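PDB 2RCI: type-2Ba cytolytic delta-endotoxin from Bacillus thuringiensis serovar israelensis, which probably kills the larvae of dipteran insects by making pores in the epithelial cell membrane of the midgut. Local coordinates for residues 81-84 and 85-88; 105-108 and 109-113; 142-145 and 146-149. All blocks are in the same frame, centred on the assembly; numbering follows the deposited sequence.

Contact 1 (81-84 and 85-88); sequences IKEI and IRSV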
loop_
_atom_site.group_PDB
_atom_site.type_symbol
_atom_site.label_atom_id
_atom_site.label_comp_id
_atom_site.label_asym_id
_atom_site.label_seq_id
_atom_site.Cartn_x
_atom_site.Cartn_y
_atom_site.Cartn_z
ATOM N N ILE A 81 4.379 -3.801 9.839
ATOM C CA ILE A 81 3.441 -3.183 8.865
ATOM C C ILE A 81 2.287 -4.144 8.534
ATOM O O ILE A 81 1.158 -3.710 8.377
ATOM C CB ILE A 81 4.201 -2.668 7.634
ATOM C CG1 ILE A 81 5.008 -1.428 8.064
ATOM C CG2 ILE A 81 3.260 -2.367 6.457
ATOM C CD1 ILE A 81 6.062 -0.971 7.084
ATOM N N LYS A 82 2.563 -5.453 8.496
ATOM C CA LYS A 82 1.480 -6.439 8.346
ATOM C C LYS A 82 0.434 -6.272 9.456
ATOM O O LYS A 82 -0.768 -6.299 9.207
ATOM C CB LYS A 82 2.028 -7.870 8.387
ATOM C CG LYS A 82 0.962 -8.968 8.160
ATOM C CD LYS A 82 1.467 -10.343 8.557
ATOM C CE LYS A 82 0.431 -11.445 8.125
ATOM N NZ LYS A 82 0.843 -12.802 8.599
ATOM N N GLU A 83 0.897 -6.085 10.683
ATOM C CA GLU A 83 -0.028 -5.924 11.798
ATOM C C GLU A 83 -0.806 -4.613 11.679
ATOM O O GLU A 83 -1.992 -4.562 12.010
ATOM C CB GLU A 83 0.691 -6.028 13.151
ATOM C CG GLU A 83 1.193 -7.473 13.456
ATOM C CD GLU A 83 0.140 -8.569 13.173
ATOM O OE1 GLU A 83 -0.975 -8.489 13.726
ATOM O OE2 GLU A 83 0.417 -9.492 12.382
ATOM N N ILE A 84 -0.146 -3.575 11.174
ATOM C CA ILE A 84 -0.844 -2.293 10.988
ATOM C C ILE A 84 -1.953 -2.462 9.927
ATOM O O ILE A 84 -3.093 -2.017 10.133
ATOM C CB ILE A 84 0.109 -1.161 10.600
ATOM C CG1 ILE A 84 1.038 -0.844 11.768
ATOM C CG2 ILE A 84 -0.676 0.129 10.237
ATOM C CD1 ILE A 84 2.227 0.052 11.381
ATOM N N ILE A 85 -1.617 -3.136 8.829
ATOM C CA ILE A 85 -2.600 -3.427 7.780
ATOM C C ILE A 85 -3.778 -4.242 8.323
ATOM O O ILE A 85 -4.939 -3.939 8.020
ATOM C CB ILE A 85 -1.946 -4.060 6.535
ATOM C CG1 ILE A 85 -0.993 -3.024 5.876
ATOM C CG2 ILE A 85 -3.038 -4.566 5.547
ATOM C CD1 ILE A 85 -0.127 -3.580 4.787
ATOM N N ARG A 86 -3.492 -5.273 9.128
ATOM C CA ARG A 86 -4.555 -6.004 9.839
ATOM C C ARG A 86 -5.539 -5.035 10.557
ATOM O O ARG A 86 -6.770 -5.148 10.408
ATOM C CB ARG A 86 -3.967 -7.014 10.828
ATOM C CG ARG A 86 -5.016 -8.040 11.379
ATOM C CD ARG A 86 -4.377 -9.041 12.321
ATOM N NE ARG A 86 -3.086 -9.561 11.865
ATOM C CZ ARG A 86 -2.922 -10.671 11.147
ATOM N NH1 ARG A 86 -3.975 -11.398 10.771
ATOM N NH2 ARG A 86 -1.700 -11.047 10.791
ATOM N N SER A 87 -4.988 -4.055 11.272
ATOM C CA SER A 87 -5.807 -3.058 11.972
ATOM C C SER A 87 -6.601 -2.173 11.010
ATOM O O SER A 87 -7.810 -1.966 11.200
ATOM C CB SER A 87 -4.948 -2.224 12.930
ATOM O OG SER A 87 -5.764 -1.288 13.636
ATOM N N VAL A 88 -5.944 -1.691 9.962
ATOM C CA VAL A 88 -6.546 -0.691 9.070
ATOM C C VAL A 88 -7.667 -1.300 8.218
ATOM O O VAL A 88 -8.580 -0.604 7.788
ATOM C CB VAL A 88 -5.486 0.016 8.194
ATOM C CG1 VAL A 88 -6.131 1.026 7.273
ATOM C CG2 VAL A 88 -4.471 0.772 9.077
#
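Glu83 and Arg86 lie alongside each other, pointing the same way, and close a side-on salt bridge in which each carboxylate oxygen takes one nitrogen. Arg86 NE donates to Glu83 OE1 at 3.0 Å, and Arg86 NH2 donates to Glu83 OE2 at 3.1 Å. Both oxygens are met on the syn side. The two flat groups are nearly level, their planes 16° apart, but NE is the more skewed of the two donors, whereas OE2 lies close to the guanidinium plane. Bends in both chains set this up: Glu83 turns at chi2 (-46°), and Arg86, extended as far as CD, turns at chi3 (-43°), which brings its NE and NH2 edge back over the preceding turn. Lys82 stays extended and runs beside Arg86, its CE 3.4 Å from Arg86 NH2. The ammonium nitrogen Lys82 NZ is 3.8 Å from the same NH2, a pairing of like charges that the nearby Glu83 carboxylate would be expected to ease. Trp99 of helix 96-110 joins the group, touching Lys82 and making a cation-pi contact with Arg86. All this belongs to helix 74-89, part of one of the two helical layers that enclose the beta-sheet of Cyt toxins; regular bonds such as Ile85 N to Ile81 O, 2.9 Å, hold its turns. On its apolar side, Ile81 CG2 meets Ile85 CD1 at 4.0 Å, the two side chains crossing at a slant. Ile85 continues inward onto Leu154 and Ile156 of strand 150-162. Ile84 and Val88 run side by side and meet through their CG2 methyls at 4.0 Å, and both also touch Ile63 of strand 57-64. The Val88 CG2 branch sits beside its backbone N, which places it 3.3 Å from Ile84 O.

Contact 2 (105-108 and 109-113); sequences AITN and TFTNL
Thr107 O is gripped by three donors from the residues that follow: Thr111 OG1 at 2.8 Å, Thr111 N at 2.9 Å and Phe110 N at 3.2 Å. They mark the last turn of helix 96-110, where bonds from three and four residues ahead fall on the same carbonyl before the chain leaves for the loop. Thr111 N lies almost straight beyond the oxygen, whereas Phe110 N and the hydroxyl stand well above the carbonyl plane. The hydroxyl gets there because Thr111 holds OG1 between its backbone N and carbonyl carbon (chi1 66°), turned back toward the helix. This also presses it close to the Thr107 methyl, with Thr111 OG1 3.2 Å from Thr107 CG2; the Thr107 hydroxyl itself is bonded to Val103 O one turn earlier. Asn112, whose backbone has a positive phi, directs its side chain back toward Asn108. There Asn112 ND2 gives a short, nearly straight bond to Asn108 OD1, 2.7 Å long with 166° at the hydrogen. The oxygen lies in the Asn112 amide plane, but the two amides are turned 57° against each other. On the side facing the sheet, Thr109 OG1 donates to Ala105 O at 3.0 Å, so the buried hydroxyl is satisfied by its own helix. The rest of Thr109 packs on Tyr136 and Ile138 of strand 132-142 and on Phe158 and Ile160 of strand 150-162. Phe110 lies between this sheet and helix 74-89, touching Tyr134 and Ile160 as well as Met77. Ile106 runs alongside it, Ile106 CG2 meeting Phe110 CE2 at 4.0 Å, and the methyl Thr109 CG2 sits 3.9 Å above the Phe110 ring plane, over its centre.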
loop_
_atom_site.group_PDB
_atom_site.type_symbol
_atom_site.label_atom_id
_atom_site.label_comp_id
_atom_site.label_asym_id
_atom_site.label_seq_id
_atom_site.Cartn_x
_atom_site.Cartn_y
_atom_site.Cartn_z
ATOM N N ALA A 105 3.557 -8.112 -1.068
ATOM C CA ALA A 105 3.482 -6.681 -1.458
ATOM C C ALA A 105 4.265 -5.782 -0.493
ATOM O O ALA A 105 4.994 -4.897 -0.957
ATOM C CB ALA A 105 2.040 -6.214 -1.601
ATOM N N ILE A 106 4.137 -6.000 0.822
ATOM C CA ILE A 106 4.941 -5.234 1.803
ATOM C C ILE A 106 6.450 -5.507 1.606
ATOM O O ILE A 106 7.264 -4.583 1.635
ATOM C CB ILE A 106 4.535 -5.490 3.263
ATOM C CG1 ILE A 106 3.057 -5.158 3.536
ATOM C CG2 ILE A 106 5.489 -4.705 4.269
ATOM C CD1 ILE A 106 2.607 -5.799 4.901
ATOM N N THR A 107 6.819 -6.770 1.382
ATOM C CA THR A 107 8.225 -7.133 1.150
ATOM C C THR A 107 8.810 -6.427 -0.075
ATOM O O THR A 107 9.935 -5.907 -0.026
ATOM C CB THR A 107 8.378 -8.658 1.029
ATOM O OG1 THR A 107 7.899 -9.236 2.235
ATOM C CG2 THR A 107 9.860 -9.053 0.815
ATOM N N ASN A 108 8.036 -6.381 -1.162
ATOM C CA ASN A 108 8.457 -5.676 -2.362
ATOM C C ASN A 108 8.429 -4.140 -2.260
ATOM O O ASN A 108 8.902 -3.445 -3.170
ATOM C CB ASN A 108 7.641 -6.189 -3.561
ATOM C CG ASN A 108 8.014 -7.611 -3.919
ATOM O OD1 ASN A 108 9.141 -8.008 -3.718
ATOM N ND2 ASN A 108 7.060 -8.386 -4.438
ATOM N N THR A 109 7.968 -3.621 -1.128
ATOM C CA THR A 109 7.983 -2.168 -0.876
ATOM C C THR A 109 9.405 -1.751 -0.452
ATOM O O THR A 109 9.825 -0.626 -0.702
ATOM C CB THR A 109 6.976 -1.818 0.239
ATOM O OG1 THR A 109 5.640 -2.096 -0.213
ATOM C CG2 THR A 109 7.088 -0.322 0.703
ATOM N N PHE A 110 10.137 -2.699 0.147
ATOM C CA PHE A 110 11.445 -2.429 0.780
ATOM C C PHE A 110 12.599 -3.194 0.135
ATOM O O PHE A 110 13.782 -2.816 0.307
ATOM C CB PHE A 110 11.394 -2.771 2.275
ATOM C CG PHE A 110 10.401 -1.972 3.034
ATOM C CD1 PHE A 110 10.608 -0.597 3.234
ATOM C CD2 PHE A 110 9.216 -2.565 3.504
ATOM C CE1 PHE A 110 9.705 0.168 3.950
ATOM C CE2 PHE A 110 8.251 -1.780 4.225
ATOM C CZ PHE A 110 8.517 -0.414 4.459
ATOM N N THR A 111 12.278 -4.297 -0.547
ATOM C CA THR A 111 13.300 -5.198 -1.130
ATOM C C THR A 111 12.915 -5.538 -2.581
ATOM O O THR A 111 11.851 -5.142 -3.048
ATOM C CB THR A 111 13.502 -6.532 -0.290
ATOM O OG1 THR A 111 12.318 -7.338 -0.350
ATOM C CG2 THR A 111 13.891 -6.242 1.197
ATOM N N ASN A 112 13.779 -6.286 -3.279
ATOM C CA ASN A 112 13.619 -6.526 -4.695
ATOM C C ASN A 112 13.391 -5.200 -5.442
ATOM O O ASN A 112 12.584 -5.155 -6.357
ATOM C CB ASN A 112 12.433 -7.450 -4.962
ATOM C CG ASN A 112 12.599 -8.813 -4.349
ATOM O OD1 ASN A 112 13.644 -9.451 -4.502
ATOM N ND2 ASN A 112 11.552 -9.288 -3.660
ATOM N N LEU A 113 14.068 -4.138 -5.013
ATOM C CA LEU A 113 13.838 -2.815 -5.593
ATOM C C LEU A 113 14.515 -2.699 -6.960
ATOM O O LEU A 113 14.043 -1.960 -7.818
ATOM C CB LEU A 113 14.309 -1.687 -4.649
ATOM C CG LEU A 113 13.534 -1.552 -3.332
ATOM C CD1 LEU A 113 14.117 -0.407 -2.497
ATOM C CD2 LEU A 113 12.069 -1.297 -3.683
#

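Contact 3 (142-145 and 146-149); sequences IQNE and DTGR
The side-chain amide of Asn144 is met from above its plane by the backbone of Asp146: Asp146 N donates to Asn144 OD1 at 2.9 Å, standing 55° out of the amide plane. At the other end of the amide, Asn144 ND2 gives its hydrogen to water 2. This water in turn donates to Glu145 OE2 and, at 2.7 Å, to Asp146 OD2, so one molecule ties three side chains together. The two carboxylates are turned 56° against each other, and water 2 lies between oxygens whose like charges would otherwise be expected to repel. Asp146 OD2 has a second donor in the backbone N of Asn94. The bond to Asn144 OD1 makes an Asx turn, reached because Asn144 keeps CG between its backbone N and carbonyl carbon (chi1 83°). It is superposed on a type I beta turn over residues 144 to 147, closed by Thr147 N to Asn144 O at 3.0 Å. A weak bond of 3.4 Å from Gly148 N to Glu145 O extends the bend, and Gly148 then takes a positive phi. Where the two limbs part, water 1 accepts from Gln143 NE2 and donates to Asn144 O, 2.7 Å away, and to Gly148 O, 2.6 Å away, bridging the two limbs. The Thr147 hydroxyl is bonded to Phe150 O. Its methyl faces the incoming strand, Thr147 CG2 lying 4.2 Å from Ile142 CG2. Together these residues connect antiparallel strands 132-142 and 150-162, which are already paired where Ile142 bonds Ala152. Gln143 reaches Glu17, beyond the end of strand 11-15, and Asn144 touches Ile93 in the link between helices 74-89 and 96-110.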
loop_
_atom_site.group_PDB
_atom_site.type_symbol
_atom_site.label_atom_id
_atom_site.label_comp_id
_atom_site.label_asym_id
_atom_site.label_seq_id
_atom_site.Cartn_x
_atom_site.Cartn_y
_atom_site.Cartn_z
ATOM N N ILE A 142 -10.228 -6.526 -2.653
ATOM C CA ILE A 142 -10.353 -7.727 -1.872
ATOM C C ILE A 142 -11.807 -8.152 -1.830
ATOM O O ILE A 142 -12.684 -7.372 -1.461
ATOM C CB ILE A 142 -9.857 -7.492 -0.417
ATOM C CG1 ILE A 142 -8.491 -6.793 -0.437
ATOM C CG2 ILE A 142 -9.831 -8.839 0.366
ATOM C CD1 ILE A 142 -8.174 -6.013 0.871
ATOM N N GLN A 143 -12.037 -9.410 -2.196
ATOM C CA GLN A 143 -13.377 -9.975 -2.177
ATOM C C GLN A 143 -13.239 -11.481 -2.012
ATOM O O GLN A 143 -12.605 -12.147 -2.811
ATOM C CB GLN A 143 -14.183 -9.587 -3.431
ATOM C CG GLN A 143 -15.581 -10.232 -3.479
ATOM C CD GLN A 143 -15.527 -11.597 -4.130
ATOM O OE1 GLN A 143 -14.820 -11.772 -5.124
ATOM N NE2 GLN A 143 -16.250 -12.577 -3.575
ATOM N N ASN A 144 -13.830 -11.996 -0.946
ATOM C CA ASN A 144 -13.873 -13.441 -0.708
ATOM C C ASN A 144 -14.933 -13.735 0.360
ATOM O O ASN A 144 -15.740 -12.872 0.680
ATOM C CB ASN A 144 -12.465 -14.002 -0.381
ATOM C CG ASN A 144 -12.054 -13.833 1.085
ATOM O OD1 ASN A 144 -12.666 -13.063 1.852
ATOM N ND2 ASN A 144 -10.986 -14.551 1.472
ATOM N N GLU A 145 -14.927 -14.943 0.916
ATOM C CA GLU A 145 -15.958 -15.313 1.897
ATOM C C GLU A 145 -16.045 -14.362 3.104
ATOM O O GLU A 145 -17.137 -14.127 3.639
ATOM C CB GLU A 145 -15.783 -16.762 2.353
ATOM C CG GLU A 145 -14.466 -17.043 3.071
ATOM C CD GLU A 145 -13.294 -17.435 2.173
ATOM O OE1 GLU A 145 -13.361 -17.299 0.912
ATOM O OE2 GLU A 145 -12.294 -17.897 2.777
ATOM N N ASP A 146 -14.909 -13.807 3.514
ATOM C CA ASP A 146 -14.829 -12.938 4.677
ATOM C C ASP A 146 -15.156 -11.478 4.378
ATOM O O ASP A 146 -15.174 -10.655 5.288
ATOM C CB ASP A 146 -13.491 -13.055 5.404
ATOM C CG ASP A 146 -13.341 -14.382 6.123
ATOM O OD1 ASP A 146 -14.371 -14.951 6.569
ATOM O OD2 ASP A 146 -12.201 -14.859 6.252
ATOM N N THR A 147 -15.452 -11.173 3.120
ATOM C CA THR A 147 -15.982 -9.816 2.813
ATOM C C THR A 147 -17.492 -9.844 2.564
ATOM O O THR A 147 -18.096 -8.799 2.282
ATOM C CB THR A 147 -15.291 -9.141 1.607
ATOM O OG1 THR A 147 -15.618 -9.846 0.385
ATOM C CG2 THR A 147 -13.779 -9.076 1.807
ATOM N N GLY A 148 -18.082 -11.046 2.644
ATOM C CA GLY A 148 -19.529 -11.218 2.414
ATOM C C GLY A 148 -20.081 -10.493 1.188
ATOM O O GLY A 148 -19.588 -10.654 0.051
ATOM N N ARG A 149 -21.075 -9.644 1.441
ATOM C CA ARG A 149 -21.794 -8.892 0.415
ATOM C C ARG A 149 -21.007 -7.693 -0.148
ATOM O O ARG A 149 -21.580 -6.851 -0.869
ATOM C CB ARG A 149 -23.148 -8.437 1.032
ATOM C CG ARG A 149 -24.180 -7.866 0.086
HETATM O O HOH W 1 -17.674 -12.081 -1.022
HETATM O O HOH W 2 -10.812 -15.623 4.127
#

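Overall arrangement
The three contacts follow one another along the chain: contact 1 in helix 74-89, contact 2 at the end of helix 96-110, contact 3 in the turn between strands 132-142 and 150-162. Contacts 1 and 2, with centres about 16 Å apart, touch directly where the consecutive helices pack together, Ile85 CD1 lying 3.5 Å from Ile106 CD1. Contact 3 touches neither; its centre is about 18 Å from contact 1 and 26 Å from contact 2. Strand 150-162 relates all three, since both helices pack on it and the turn leads into it. The contacts therefore sample the helical layer on one face of the sheet and the turn that joins the ends of two of its inner strands.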